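Local coordinates for protein 4-oxalocrotonate tautomerase family enzyme (Burkholderia sp. RPE67, PDB 6VVM) that is of unassigned function but belongs to the tautomerase superfamily, with two fused tautomerase-type units per chain and three chains in the assembly, at residues 50-54 with 55-59; 77-80 with 81-85. All coordinates share one frame; numbering follows the deposited sequence.

How the contacts relate
Contact 1 is a hairpin at the periphery of the chain, its centre about 20 Å from the chain centre; contact 2 is one stretch of helix 74-92, about 10 Å from it. Their centres lie about 24 Å apart and they share no element within one chain. Across the subunit interface, however, they are partners: P56 of contact 1 packs on E78 of a neighbouring subunit, and G54 of such a neighbour meets I81 and S85 of contact 2. Chemistry follows place. The hairpin depends on reciprocal backbone bonds and a glycine turn, with little apolar contact, whereas the helix adds buried leucine packing to its regular bonds.

Contact 1: residues 50-54 with 55-59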
loop_
_atom_site.group_PDB
_atom_site.type_symbol
_atom_site.label_atom_id
_atom_site.label_comp_id
_atom_site.label_asym_id
_atom_site.label_seq_id
_atom_site.Cartn_x
_atom_site.Cartn_y
_atom_site.Cartn_z
ATOM N N ILE A 50 -12.835 -8.456 -2.101
ATOM C CA ILE A 50 -12.784 -8.184 -0.668
ATOM C C ILE A 50 -13.053 -9.468 0.099
ATOM O O ILE A 50 -14.143 -10.040 -0.017
ATOM C CB ILE A 50 -13.815 -7.122 -0.254
ATOM C CG1 ILE A 50 -13.864 -5.967 -1.248
ATOM C CG2 ILE A 50 -13.517 -6.634 1.134
ATOM C CD1 ILE A 50 -15.086 -5.062 -1.044
ATOM N N GLY A 51 -12.111 -9.866 0.952
ATOM C CA GLY A 51 -12.279 -11.090 1.720
ATOM C C GLY A 51 -12.312 -10.918 3.227
ATOM O O GLY A 51 -11.477 -10.215 3.804
ATOM N N LEU A 52 -13.284 -11.564 3.874
ATOM C CA LEU A 52 -13.408 -11.596 5.328
ATOM C C LEU A 52 -13.645 -13.039 5.750
ATOM O O LEU A 52 -14.605 -13.671 5.293
ATOM C CB LEU A 52 -14.551 -10.706 5.816
ATOM C CG LEU A 52 -14.968 -10.843 7.284
ATOM C CD1 LEU A 52 -13.767 -10.769 8.202
ATOM C CD2 LEU A 52 -16.014 -9.785 7.686
ATOM N N GLY A 53 -12.768 -13.562 6.607
ATOM C CA GLY A 53 -12.902 -14.956 6.985
ATOM C C GLY A 53 -12.848 -15.916 5.820
ATOM O O GLY A 53 -13.363 -17.033 5.920
ATOM N N GLY A 54 -12.262 -15.507 4.701
ATOM C CA GLY A 54 -12.137 -16.383 3.552
ATOM C C GLY A 54 -13.293 -16.354 2.576
ATOM O O GLY A 54 -13.337 -17.197 1.669
ATOM N N LYS A 55 -14.217 -15.415 2.720
ATOM C CA LYS A 55 -15.378 -15.295 1.853
ATOM C C LYS A 55 -15.475 -13.876 1.310
ATOM O O LYS A 55 -15.091 -12.921 1.991
ATOM C CB LYS A 55 -16.667 -15.646 2.609
ATOM C CG LYS A 55 -16.654 -17.016 3.286
ATOM C CD LYS A 55 -18.029 -17.337 3.861
ATOM C CE LYS A 55 -18.001 -18.588 4.737
ATOM N NZ LYS A 55 -17.541 -19.783 3.978
ATOM N N PRO A 56 -15.984 -13.704 0.089
ATOM C CA PRO A 56 -16.146 -12.345 -0.449
ATOM C C PRO A 56 -17.287 -11.618 0.247
ATOM O O PRO A 56 -18.411 -12.122 0.312
ATOM C CB PRO A 56 -16.450 -12.575 -1.937
ATOM C CG PRO A 56 -16.237 -14.053 -2.184
ATOM C CD PRO A 56 -16.402 -14.738 -0.871
ATOM N N THR A 57 -16.989 -10.424 0.774
ATOM C CA THR A 57 -18.002 -9.595 1.415
ATOM C C THR A 57 -17.455 -8.197 1.683
ATOM O O THR A 57 -16.282 -8.041 2.052
ATOM C CB THR A 57 -18.500 -10.230 2.721
ATOM O OG1 THR A 57 -19.281 -9.281 3.458
ATOM C CG2 THR A 57 -17.330 -10.699 3.576
ATOM N N PRO A 58 -18.277 -7.159 1.497
ATOM C CA PRO A 58 -17.848 -5.795 1.842
ATOM C C PRO A 58 -17.655 -5.575 3.332
ATOM O O PRO A 58 -17.059 -4.562 3.718
ATOM C CB PRO A 58 -18.993 -4.925 1.306
ATOM C CG PRO A 58 -20.181 -5.811 1.373
ATOM C CD PRO A 58 -19.667 -7.194 1.008
ATOM N N ALA A 59 -18.140 -6.489 4.176
ATOM C CA ALA A 59 -17.989 -6.387 5.623
ATOM C C ALA A 59 -16.536 -6.409 6.087
ATOM O O ALA A 59 -16.282 -6.148 7.265
ATOM C CB ALA A 59 -18.749 -7.529 6.300
HETATM O O HOH W 1 -14.895 -19.704 5.049
#
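Peptide planes are the flat groups where L52 meets K55, and each is approached differently. K55 N sits above the L52 carbonyl plane, 60° out of it, and donates to L52 O at 3.1 Å. In return, L52 N reaches K55 O at 2.9 Å, tilted only 16° from that carbonyl plane, so the two bonds of this antiparallel hydrogen-bonded pair differ in geometry. Beyond the G51-P56 non-hydrogen-bonded pair, I50 O takes T57 N-H at 3.0 Å and a CA-H...O contact from P56 CA at 3.1 Å.

Side-chain contact centres on L52, which meets T57 through CB and A59 through CD2. T57 OG1 stands anti to the backbone N (chi1 168°), which leaves CG2 between N and the carbonyl carbon, 3.6 Å from L52 CB. The same torsion lets T57 OG1 accept from A59 N at 3.1 Å, forming an ST turn. Beside that turn, A59 CB lies 3.8 Å from L52 CD2. K55 instead leads outward: its NZ donates to a water at 2.9 Å, which in turn donates to G53 O.

Both G53 and G54 have positive phi, as the type I' turn from L52 to K55 requires. The arrangement is a tight beta hairpin with a two-residue type I' turn, and G51 and L52 continue its sheet by antiparallel pairing with a strand of a neighbouring subunit.

Contact 2: residues 77-80 with 81-85; sequences KEAL and IAHLS
Backbone hydrogen bonds join K77 to I81, E78 to A82, A79 to H83 and L80 to L84, the i to i+4 pattern of an alpha helix. I81 N to K77 O is 2.8 Å, and L84 N to L80 O is 2.9 Å with an N-H...O angle of 170°. A side-chain bond supplements this ladder: S85 OG donates to I81 O at 2.6 Å while S85 N donates to the same oxygen at 3.1 Å. The two donors come from opposite faces of the carbonyl plane, so I81 O is gripped twice.

Apolar contact is concentrated in the buried pair L80 and L84, whose side chains cross at a slant. With L80 CG anti to its backbone N (chi1 -172°) and L84 CG beside its own, L80 CD1 comes within 3.7 Å of L84 CG. Beyond the pair, L84 packs on L23 and T27 of helix 13-31 and on I64 and A66 of strand 63-69.

The H83 ring turns its edge to the preceding turn, with A79 O near the ring plane and 3.2 Å from H83 CD2. The charge of K77 is met outside the segments, its extended chain carrying NZ to a salt bridge with D105.

The chemistry therefore implies a division of labour: main-chain bonds keep the helix regular, the leucines pack against helix 13-31 and strand 63-69, I81 meets V101 and I103 of strand 100-106, and the K77-D105 salt bridge probably helps hold the helix to that strand.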
loop_
_atom_site.group_PDB
_atom_site.type_symbol
_atom_site.label_atom_id
_atom_site.label_comp_id
_atom_site.label_asym_id
_atom_site.label_seq_id
_atom_site.Cartn_x
_atom_site.Cartn_y
_atom_site.Cartn_z
ATOM N N LYS A 77 -0.528 8.069 18.380
ATOM C CA LYS A 77 -0.976 7.009 17.479
ATOM C C LYS A 77 -2.278 6.382 17.966
ATOM O O LYS A 77 -3.160 6.069 17.161
ATOM C CB LYS A 77 0.120 5.959 17.345
ATOM C CG LYS A 77 1.389 6.489 16.730
ATOM C CD LYS A 77 2.447 5.398 16.582
ATOM C CE LYS A 77 3.695 5.935 15.890
ATOM N NZ LYS A 77 4.771 4.916 15.886
ATOM N N GLU A 78 -2.410 6.184 19.280
ATOM C CA GLU A 78 -3.669 5.703 19.850
ATOM C C GLU A 78 -4.820 6.645 19.523
ATOM O O GLU A 78 -5.921 6.201 19.176
ATOM C CB GLU A 78 -3.524 5.558 21.365
ATOM C CG GLU A 78 -4.695 4.913 22.075
ATOM C CD GLU A 78 -4.363 4.593 23.519
ATOM O OE1 GLU A 78 -5.076 5.079 24.415
ATOM O OE2 GLU A 78 -3.369 3.872 23.757
ATOM N N ALA A 79 -4.586 7.955 19.646
ATOM C CA ALA A 79 -5.623 8.924 19.311
ATOM C C ALA A 79 -5.930 8.897 17.822
ATOM O O ALA A 79 -7.099 8.961 17.422
ATOM C CB ALA A 79 -5.205 10.327 19.758
ATOM N N LEU A 80 -4.893 8.794 16.991
ATOM C CA LEU A 80 -5.099 8.655 15.555
ATOM C C LEU A 80 -5.974 7.444 15.238
ATOM O O LEU A 80 -6.944 7.560 14.480
ATOM C CB LEU A 80 -3.752 8.567 14.834
ATOM C CG LEU A 80 -3.839 8.605 13.304
ATOM C CD1 LEU A 80 -4.539 9.869 12.781
ATOM C CD2 LEU A 80 -2.465 8.458 12.690
ATOM N N ILE A 81 -5.662 6.283 15.833
ATOM C CA ILE A 81 -6.487 5.083 15.636
ATOM C C ILE A 81 -7.935 5.351 16.041
ATOM O O ILE A 81 -8.876 4.996 15.323
ATOM C CB ILE A 81 -5.903 3.892 16.420
ATOM C CG1 ILE A 81 -4.662 3.336 15.709
ATOM C CG2 ILE A 81 -6.957 2.798 16.615
ATOM C CD1 ILE A 81 -3.849 2.371 16.577
ATOM N N ALA A 82 -8.135 5.996 17.194
ATOM C CA ALA A 82 -9.495 6.206 17.682
ATOM C C ALA A 82 -10.262 7.151 16.765
ATOM O O ALA A 82 -11.421 6.894 16.424
ATOM C CB ALA A 82 -9.455 6.746 19.112
ATOM N N HIS A 83 -9.618 8.237 16.334
ATOM C CA HIS A 83 -10.296 9.252 15.532
ATOM C C HIS A 83 -10.560 8.771 14.113
ATOM O O HIS A 83 -11.636 9.021 13.563
ATOM C CB HIS A 83 -9.467 10.537 15.496
ATOM C CG HIS A 83 -9.650 11.421 16.695
ATOM N ND1 HIS A 83 -10.458 12.539 16.679
ATOM C CD2 HIS A 83 -9.095 11.376 17.931
ATOM C CE1 HIS A 83 -10.402 13.137 17.858
ATOM N NE2 HIS A 83 -9.577 12.455 18.633
ATOM N N LEU A 84 -9.583 8.117 13.481
ATOM C CA LEU A 84 -9.813 7.620 12.129
ATOM C C LEU A 84 -10.916 6.574 12.131
ATOM O O LEU A 84 -11.786 6.574 11.249
ATOM C CB LEU A 84 -8.518 7.050 11.534
ATOM C CG LEU A 84 -7.339 8.015 11.266
ATOM C CD1 LEU A 84 -6.114 7.243 10.709
ATOM C CD2 LEU A 84 -7.743 9.127 10.310
ATOM N N SER A 85 -10.920 5.709 13.151
ATOM C CA SER A 85 -11.892 4.623 13.237
ATOM C C SER A 85 -13.298 5.183 13.425
ATOM O O SER A 85 -14.211 4.847 12.665
ATOM C CB SER A 85 -11.540 3.685 14.396
ATOM O OG SER A 85 -10.283 3.056 14.209
#